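Local atomic coordinates of freshwater cyanophage protein (Microcystis phage Mic1, PDB entry 6L2W), a protein that is of unknown function but has a novel fold and is probably a structural protein of the phage, seen here as a pair of subunits. Residues 6-11 / 30-35; 74-79 / 83-88. All blocks are in the same frame, centred on the assembly; numbering follows the deposited sequence.

Contact 1: residues 6-11 / 30-35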
ATOM      1  N   LEU B   6       9.077   3.471   4.628  1.00 38.03           N
ATOM      2  CA  LEU B   6       8.289   2.795   5.589  1.00 38.91           C
ATOM      3  C   LEU B   6       7.008   3.599   5.782  1.00 40.73           C
ATOM      4  O   LEU B   6       7.087   4.741   6.184  1.00 40.06           O
ATOM      5  CB  LEU B   6       9.091   2.723   6.890  1.00 36.80           C
ATOM      6  CG  LEU B   6       8.327   2.163   8.082  1.00 43.18           C
ATOM      7  CD1 LEU B   6       7.819   0.765   7.769  1.00 44.40           C
ATOM      8  CD2 LEU B   6       9.192   2.159   9.339  1.00 44.39           C
ATOM      9  N   SER B   7       5.855   2.990   5.535  1.00 39.57           N
ATOM     10  CA  SER B   7       4.603   3.699   5.689  1.00 37.88           C
ATOM     11  C   SER B   7       3.778   3.125   6.850  1.00 36.43           C
ATOM     12  O   SER B   7       3.932   1.954   7.243  1.00 31.88           O
ATOM     13  CB  SER B   7       3.806   3.690   4.410  1.00 35.90           C
ATOM     14  OG  SER B   7       4.597   4.117   3.315  1.00 38.12           O
ATOM     15  N   TYR B   8       2.874   3.969   7.356  1.00 33.79           N
ATOM     16  CA  TYR B   8       1.908   3.535   8.316  1.00 38.38           C
ATOM     17  C   TYR B   8       0.508   3.883   7.791  1.00 40.92           C
ATOM     18  O   TYR B   8       0.331   4.801   6.991  1.00 34.12           O
ATOM     19  CB  TYR B   8       2.223   4.102   9.702  1.00 39.50           C
ATOM     20  CG  TYR B   8       1.916   5.566   9.906  1.00 44.46           C
ATOM     21  CD1 TYR B   8       0.702   5.981  10.429  1.00 48.58           C
ATOM     22  CD2 TYR B   8       2.862   6.539   9.632  1.00 48.13           C
ATOM     23  CE1 TYR B   8       0.435   7.318  10.651  1.00 47.28           C
ATOM     24  CE2 TYR B   8       2.618   7.882   9.852  1.00 46.39           C
ATOM     25  CZ  TYR B   8       1.399   8.270  10.363  1.00 47.94           C
ATOM     26  OH  TYR B   8       1.152   9.590  10.546  1.00 48.23           O
ATOM     27  N   HIS B   9      -0.482   3.116   8.236  1.00 38.03           N
ATOM     28  CA  HIS B   9      -1.852   3.330   7.802  1.00 38.61           C
ATOM     29  C   HIS B   9      -2.784   2.515   8.679  1.00 38.37           C
ATOM     30  O   HIS B   9      -2.538   1.357   8.951  1.00 43.58           O
ATOM     31  CB  HIS B   9      -2.045   2.926   6.341  1.00 40.32           C
ATOM     32  CG  HIS B   9      -1.164   1.791   5.948  1.00 39.01           C
ATOM     33  ND1 HIS B   9      -1.172   0.594   6.626  1.00 37.51           N
ATOM     34  CD2 HIS B   9      -0.242   1.673   4.969  1.00 39.38           C
ATOM     35  CE1 HIS B   9      -0.257  -0.211   6.102  1.00 41.56           C
ATOM     36  NE2 HIS B   9       0.311   0.420   5.077  1.00 40.42           N
ATOM     37  N   SER B  10      -3.836   3.152   9.123  1.00 43.40           N
ATOM     38  CA  SER B  10      -4.845   2.473   9.897  1.00 48.92           C
ATOM     39  C   SER B  10      -6.142   3.263   9.786  1.00 45.92           C
ATOM     40  O   SER B  10      -6.160   4.410   9.284  1.00 45.55           O
ATOM     41  CB  SER B  10      -4.432   2.316  11.341  1.00 50.09           C
ATOM     42  OG  SER B  10      -4.256   3.600  11.920  1.00 55.37           O
ATOM     43  N   PHE B  11      -7.200   2.637  10.267  1.00 42.83           N
ATOM     44  CA  PHE B  11      -8.484   3.252  10.213  1.00 44.02           C
ATOM     45  C   PHE B  11      -9.076   3.269  11.620  1.00 45.64           C
ATOM     46  O   PHE B  11      -9.139   2.229  12.272  1.00 44.10           O
ATOM     47  CB  PHE B  11      -9.398   2.527   9.226  1.00 44.39           C
ATOM     48  CG  PHE B  11     -10.636   3.317   8.907  1.00 46.60           C
ATOM     49  CD1 PHE B  11     -10.609   4.314   7.951  1.00 43.35           C
ATOM     50  CD2 PHE B  11     -11.811   3.108   9.613  1.00 48.57           C
ATOM     51  CE1 PHE B  11     -11.739   5.071   7.684  1.00 49.23           C
ATOM     52  CE2 PHE B  11     -12.942   3.860   9.339  1.00 50.92           C
ATOM     53  CZ  PHE B  11     -12.908   4.837   8.369  1.00 48.45           C
ATOM     54  N   PRO B  30       7.164   9.421  13.025  1.00 51.14           N
ATOM     55  CA  PRO B  30       6.059   9.301  12.105  1.00 53.19           C
ATOM     56  C   PRO B  30       5.658  10.679  11.566  1.00 52.42           C
ATOM     57  O   PRO B  30       5.669  11.638  12.328  1.00 50.89           O
ATOM     58  CB  PRO B  30       4.920   8.719  12.947  1.00 53.29           C
ATOM     59  CG  PRO B  30       5.142   9.345  14.290  1.00 52.78           C
ATOM     60  CD  PRO B  30       6.649   9.491  14.400  1.00 54.24           C
ATOM     61  N   VAL B  31       5.317  10.761  10.282  1.00 50.37           N
ATOM     62  CA  VAL B  31       4.859  12.016   9.712  1.00 50.52           C
ATOM     63  C   VAL B  31       3.559  11.795   8.941  1.00 47.72           C
ATOM     64  O   VAL B  31       3.539  11.138   7.896  1.00 45.12           O
ATOM     65  CB  VAL B  31       5.908  12.665   8.793  1.00 55.42           C
ATOM     66  CG1 VAL B  31       5.416  14.022   8.308  1.00 54.49           C
ATOM     67  CG2 VAL B  31       7.273  12.783   9.465  1.00 54.53           C
ATOM     68  N   SER B  32       2.515  12.441   9.426  1.00 43.60           N
ATOM     69  CA  SER B  32       1.201  12.285   8.868  1.00 48.05           C
ATOM     70  C   SER B  32       1.102  12.903   7.466  1.00 48.04           C
ATOM     71  O   SER B  32       1.872  13.769   7.059  1.00 41.69           O
ATOM     72  CB  SER B  32       0.150  12.856   9.773  1.00 50.09           C
ATOM     73  OG  SER B  32      -1.001  13.218   9.016  1.00 60.82           O
ATOM     74  N   LEU B  33       0.077  12.431   6.776  1.00 48.35           N
ATOM     75  CA  LEU B  33      -0.275  12.835   5.421  1.00 54.36           C
ATOM     76  C   LEU B  33      -0.560  14.329   5.343  1.00 52.70           C
ATOM     77  O   LEU B  33      -0.225  14.960   4.353  1.00 50.60           O
ATOM     78  CB  LEU B  33      -1.532  12.076   4.989  1.00 55.35           C
ATOM     79  CG  LEU B  33      -1.260  10.709   4.399  1.00 56.75           C
ATOM     80  CD1 LEU B  33      -2.542  10.107   3.863  1.00 60.80           C
ATOM     81  CD2 LEU B  33      -0.212  10.821   3.306  1.00 62.12           C
ATOM     82  N   SER B  34      -1.235  14.836   6.364  1.00 58.64           N
ATOM     83  CA  SER B  34      -1.606  16.244   6.454  1.00 62.30           C
ATOM     84  C   SER B  34      -0.369  17.146   6.364  1.00 63.01           C
ATOM     85  O   SER B  34      -0.477  18.267   5.887  1.00 67.35           O
ATOM     86  CB  SER B  34      -2.328  16.478   7.736  1.00 63.63           C
ATOM     87  OG  SER B  34      -1.499  16.083   8.818  1.00 67.99           O
ATOM     88  N   GLU B  35       0.784  16.649   6.828  1.00 62.82           N
ATOM     89  CA  GLU B  35       2.044  17.417   6.883  1.00 65.69           C
ATOM     90  C   GLU B  35       2.944  17.109   5.675  1.00 64.10           C
ATOM     91  O   GLU B  35       4.107  17.516   5.677  1.00 65.24           O
ATOM     92  CB  GLU B  35       2.861  17.090   8.146  1.00 71.23           C
ATOM     93  CG  GLU B  35       2.063  17.029   9.444  1.00 80.45           C
ATOM     94  CD  GLU B  35       2.803  16.429  10.637  1.00 95.28           C
ATOM     95  OE1 GLU B  35       3.500  17.188  11.339  1.00102.45           O
ATOM     96  OE2 GLU B  35       2.677  15.201  10.876  1.00 98.85           O
TER

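Contact 2: residues 74-79 / 83-88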
ATOM      1  N   ARG B  74       7.826  -5.912  -4.282  1.00 38.63           N
ATOM      2  CA  ARG B  74       8.724  -5.052  -3.482  1.00 40.79           C
ATOM      3  C   ARG B  74       8.018  -4.435  -2.282  1.00 35.44           C
ATOM      4  O   ARG B  74       8.350  -3.320  -1.932  1.00 30.66           O
ATOM      5  CB  ARG B  74       9.270  -3.957  -4.395  1.00 44.90           C
ATOM      6  CG  ARG B  74       8.198  -3.089  -5.028  1.00 46.18           C
ATOM      7  CD  ARG B  74       8.810  -2.192  -6.067  1.00 47.17           C
ATOM      8  NE  ARG B  74       7.863  -1.284  -6.663  1.00 42.37           N
ATOM      9  CZ  ARG B  74       7.573  -0.101  -6.179  1.00 45.82           C
ATOM     10  NH1 ARG B  74       8.296   0.425  -5.218  1.00 43.85           N
ATOM     11  NH2 ARG B  74       6.550   0.569  -6.653  1.00 54.36           N
ATOM     12  N   TYR B  75       7.126  -5.158  -1.666  1.00 36.56           N
ATOM     13  CA  TYR B  75       6.408  -4.660  -0.510  1.00 40.53           C
ATOM     14  C   TYR B  75       6.425  -5.710   0.597  1.00 38.33           C
ATOM     15  O   TYR B  75       6.282  -6.887   0.343  1.00 38.22           O
ATOM     16  CB  TYR B  75       4.950  -4.334  -0.859  1.00 38.79           C
ATOM     17  CG  TYR B  75       4.780  -3.449  -2.066  1.00 35.94           C
ATOM     18  CD1 TYR B  75       4.690  -3.977  -3.338  1.00 40.19           C
ATOM     19  CD2 TYR B  75       4.764  -2.078  -1.943  1.00 39.41           C
ATOM     20  CE1 TYR B  75       4.540  -3.165  -4.454  1.00 40.89           C
ATOM     21  CE2 TYR B  75       4.612  -1.251  -3.044  1.00 38.53           C
ATOM     22  CZ  TYR B  75       4.490  -1.793  -4.309  1.00 40.78           C
ATOM     23  OH  TYR B  75       4.362  -0.971  -5.400  1.00 42.52           O
ATOM     24  N   TRP B  76       6.547  -5.219   1.818  1.00 39.45           N
ATOM     25  CA  TRP B  76       6.498  -6.038   3.011  1.00 38.69           C
ATOM     26  C   TRP B  76       5.543  -5.397   4.014  1.00 39.06           C
ATOM     27  O   TRP B  76       5.775  -4.281   4.437  1.00 41.83           O
ATOM     28  CB  TRP B  76       7.894  -6.174   3.630  1.00 35.00           C
ATOM     29  CG  TRP B  76       8.892  -6.850   2.742  1.00 34.05           C
ATOM     30  CD1 TRP B  76       9.295  -8.156   2.780  1.00 37.84           C
ATOM     31  CD2 TRP B  76       9.611  -6.248   1.655  1.00 35.17           C
ATOM     32  NE1 TRP B  76      10.211  -8.410   1.789  1.00 37.90           N
ATOM     33  CE2 TRP B  76      10.437  -7.256   1.092  1.00 34.63           C
ATOM     34  CE3 TRP B  76       9.630  -4.964   1.101  1.00 33.18           C
ATOM     35  CZ2 TRP B  76      11.291  -7.013   0.021  1.00 31.48           C
ATOM     36  CZ3 TRP B  76      10.470  -4.730   0.031  1.00 35.51           C
ATOM     37  CH2 TRP B  76      11.277  -5.742  -0.508  1.00 31.64           C
ATOM     38  N   TYR B  77       4.556  -6.162   4.450  1.00 39.28           N
ATOM     39  CA  TYR B  77       3.535  -5.705   5.358  1.00 38.73           C
ATOM     40  C   TYR B  77       3.763  -6.246   6.773  1.00 39.39           C
ATOM     41  O   TYR B  77       4.299  -7.335   6.963  1.00 43.08           O
ATOM     42  CB  TYR B  77       2.163  -6.114   4.818  1.00 40.40           C
ATOM     43  CG  TYR B  77       1.668  -5.192   3.734  1.00 40.74           C
ATOM     44  CD1 TYR B  77       1.959  -5.424   2.401  1.00 40.22           C
ATOM     45  CD2 TYR B  77       0.956  -4.052   4.054  1.00 41.84           C
ATOM     46  CE1 TYR B  77       1.524  -4.564   1.406  1.00 40.21           C
ATOM     47  CE2 TYR B  77       0.501  -3.190   3.067  1.00 45.01           C
ATOM     48  CZ  TYR B  77       0.800  -3.439   1.742  1.00 42.87           C
ATOM     49  OH  TYR B  77       0.348  -2.573   0.786  1.00 52.25           O
ATOM     50  N   SER B  78       3.312  -5.491   7.737  1.00 36.04           N
ATOM     51  CA  SER B  78       3.356  -5.965   9.133  1.00 38.48           C
ATOM     52  C   SER B  78       2.181  -6.919   9.342  1.00 39.15           C
ATOM     53  O   SER B  78       1.216  -6.832   8.599  1.00 35.19           O
ATOM     54  CB  SER B  78       3.338  -4.827  10.095  1.00 39.25           C
ATOM     55  OG  SER B  78       2.129  -4.120  10.034  1.00 41.21           O
ATOM     56  N   GLY B  79       2.253  -7.790  10.314  1.00 42.85           N
ATOM     57  CA  GLY B  79       1.163  -8.744  10.567  1.00 44.47           C
ATOM     58  C   GLY B  79      -0.142  -8.069  10.928  1.00 45.74           C
ATOM     59  O   GLY B  79      -1.164  -8.581  10.521  1.00 45.80           O
ATOM     60  N   TYR B  83       1.660  -1.125   9.134  1.00 33.23           N
ATOM     61  CA  TYR B  83       2.867  -0.569   8.507  1.00 34.78           C
ATOM     62  C   TYR B  83       3.195  -1.364   7.249  1.00 32.16           C
ATOM     63  O   TYR B  83       2.892  -2.525   7.147  1.00 33.30           O
ATOM     64  CB  TYR B  83       4.104  -0.619   9.421  1.00 34.15           C
ATOM     65  CG  TYR B  83       3.842  -0.192  10.834  1.00 33.17           C
ATOM     66  CD1 TYR B  83       3.749   1.145  11.161  1.00 36.72           C
ATOM     67  CD2 TYR B  83       3.608  -1.120  11.824  1.00 35.36           C
ATOM     68  CE1 TYR B  83       3.445   1.559  12.440  1.00 34.88           C
ATOM     69  CE2 TYR B  83       3.298  -0.729  13.116  1.00 35.05           C
ATOM     70  CZ  TYR B  83       3.194   0.614  13.415  1.00 35.63           C
ATOM     71  OH  TYR B  83       2.856   1.024  14.666  1.00 38.94           O
ATOM     72  N   HIS B  84       3.890  -0.750   6.326  1.00 35.33           N
ATOM     73  CA  HIS B  84       4.552  -1.561   5.339  1.00 35.96           C
ATOM     74  C   HIS B  84       5.812  -0.864   4.850  1.00 34.59           C
ATOM     75  O   HIS B  84       5.966   0.351   5.006  1.00 36.15           O
ATOM     76  CB  HIS B  84       3.594  -1.933   4.204  1.00 36.89           C
ATOM     77  CG  HIS B  84       3.447  -0.888   3.160  1.00 37.41           C
ATOM     78  ND1 HIS B  84       2.644   0.197   3.345  1.00 38.52           N
ATOM     79  CD2 HIS B  84       3.975  -0.778   1.918  1.00 39.85           C
ATOM     80  CE1 HIS B  84       2.659   0.936   2.239  1.00 43.14           C
ATOM     81  NE2 HIS B  84       3.478   0.366   1.351  1.00 36.10           N
ATOM     82  N   LEU B  85       6.703  -1.682   4.296  1.00 35.90           N
ATOM     83  CA  LEU B  85       7.942  -1.221   3.703  1.00 34.63           C
ATOM     84  C   LEU B  85       7.858  -1.354   2.177  1.00 33.57           C
ATOM     85  O   LEU B  85       7.232  -2.267   1.639  1.00 32.74           O
ATOM     86  CB  LEU B  85       9.092  -2.064   4.263  1.00 36.73           C
ATOM     87  CG  LEU B  85      10.480  -1.678   3.765  1.00 39.37           C
ATOM     88  CD1 LEU B  85      10.952  -0.401   4.453  1.00 38.65           C
ATOM     89  CD2 LEU B  85      11.465  -2.808   3.987  1.00 40.37           C
ATOM     90  N   GLU B  86       8.550  -0.467   1.488  1.00 35.79           N
ATOM     91  CA  GLU B  86       8.531  -0.449   0.039  1.00 39.82           C
ATOM     92  C   GLU B  86       9.954  -0.276  -0.470  1.00 35.87           C
ATOM     93  O   GLU B  86      10.659   0.582  -0.015  1.00 36.39           O
ATOM     94  CB  GLU B  86       7.663   0.706  -0.477  1.00 43.46           C
ATOM     95  CG  GLU B  86       7.505   0.746  -1.999  1.00 50.04           C
ATOM     96  CD  GLU B  86       6.650   1.900  -2.537  1.00 58.94           C
ATOM     97  OE1 GLU B  86       5.998   2.616  -1.715  1.00 57.14           O
ATOM     98  OE2 GLU B  86       6.671   2.114  -3.772  1.00 55.18           O
ATOM     99  N   LEU B  87      10.364  -1.096  -1.405  1.00 36.80           N
ATOM    100  CA  LEU B  87      11.677  -0.900  -2.007  1.00 43.61           C
ATOM    101  C   LEU B  87      11.480  -0.332  -3.420  1.00 46.43           C
ATOM    102  O   LEU B  87      10.599  -0.832  -4.119  1.00 42.27           O
ATOM    103  CB  LEU B  87      12.383  -2.258  -2.045  1.00 41.38           C
ATOM    104  CG  LEU B  87      13.589  -2.357  -2.963  1.00 39.81           C
ATOM    105  CD1 LEU B  87      14.817  -1.749  -2.317  1.00 42.27           C
ATOM    106  CD2 LEU B  87      13.846  -3.799  -3.323  1.00 44.37           C
ATOM    107  N   LYS B  88      12.281   0.668  -3.829  1.00 49.36           N
ATOM    108  CA  LYS B  88      12.301   1.133  -5.249  1.00 57.10           C
ATOM    109  C   LYS B  88      13.738   1.381  -5.736  1.00 59.57           C
ATOM    110  O   LYS B  88      14.664   1.528  -4.928  1.00 55.41           O
ATOM    111  CB  LYS B  88      11.406   2.363  -5.442  1.00 53.80           C
ATOM    112  CG  LYS B  88      11.987   3.720  -5.090  1.00 56.77           C
ATOM    113  CD  LYS B  88      11.220   4.852  -5.772  1.00 61.16           C
ATOM    114  CE  LYS B  88      11.143   6.131  -4.970  1.00 65.12           C
ATOM    115  NZ  LYS B  88      12.177   7.121  -5.347  1.00 70.35           N
TER

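Contact 1: residues 6-11 / 30-35
Tyr8 spans the gap between strand 6-11 and residues 30-32 by itself, its ring slanting across to Pro30 and its hydroxyl reaching Ser32. The two strand axes come no closer than 8.3 Å, too far for direct backbone pairing, and their directions differ by 58°; strand 17-23 pairs with both. Tyr8 CG sits between its own backbone N and carbonyl carbon (chi1 75°), which sends the ring across toward Pro30. The tight end is at the hydroxyl: Tyr8 OH lies 3.2 Å from Ser32 CA and 3.5 Å from Ser32 CB. No hydrogen bond crosses here, since the angle from Ser32 N to this hydroxyl is poor. Ser32 N instead donates to Glu35 OE2 (3.1 Å), on the anti side and somewhat out of the carboxylate plane. Ser32 OG pairs with Ser34 OG at 2.9 Å, and Glu35 N binds Ser32 O, closing the short 3-10 turn on itself. The looser, solvent side is at Pro30, whose exposed ring offers CB to Tyr8 CE2 at 3.9 Å. Burying merely 128 Å² in total, the contact joins the strands by van der Waals packing, while the polar groups around Ser32 are engaged within their own turn.

Contact 2: residues 74-79 / 83-88
Arg74 and Leu87 are joined twice at the open end of this antiparallel hairpin: Leu87 N donates to Arg74 O, and Arg74 NH1 returns a bond to Leu87 O (2.8 Å, 174° at the hydrogen). The second bond lies in the guanidinium plane but reaches the carbonyl from above its own plane. Arg74 NH1 also meets the anti lone pair of Glu86 OE2 at 2.8 Å in a salt bridge, supplemented weakly by NH2, while NE is taken by Asp40 of the second subunit. Trp76 and Leu85 form the hydrogen-bonded pair, with Trp76 N to Leu85 O at 3.0 Å and Leu85 N to Trp76 O at 2.8 Å. Near the turn, Ser78 N donates to Tyr83 O, and Ser78 OG accepts Tyr83 N at 3.2 Å besides bonding Asp80.

On the face of Tyr75, Tyr77, His84 and Glu86, the Tyr77 and His84 rings make an offset stack, planes at 17°. With chi1 at 83°, His84 lays a face of its imidazole under the CZ-OH end of Tyr77, while His84 CB rests over the Tyr77 ring; His84 ND1 is bonded to His9 NE2. The other face carries Trp76, whose CZ3 edge meets Leu87 CB at 3.8 Å and whose NE1 bonds Asn103 of helix 96-115. The hairpin therefore combines regular backbone pairing with one apolar face against the helix and one aromatic and charged face toward the second subunit.

Overall arrangement
Contact 1 and contact 2 lie on one antiparallel sheet, their centres about 14 Å apart, and follow each other along the chain. Strands 2-12 and 83-89 are neighbours, so residues 6-11 and 83-88 meet directly: Ser7 N lies 2.7 Å from His84 O, and His9 NE2 lies 2.9 Å from His84 ND1, both probable hydrogen bonds. Contact 2, centred about 4 Å from the centre of the chain, is partly buried; contact 1, at about 13 Å, belongs to the surface. Both touch the second subunit: His9 meets Tyr77 of the second subunit, and Tyr77 meets His9 of that subunit. The linked histidines join strands 2-12 and 83-89 at the place where both also touch Tyr77 of the second subunit.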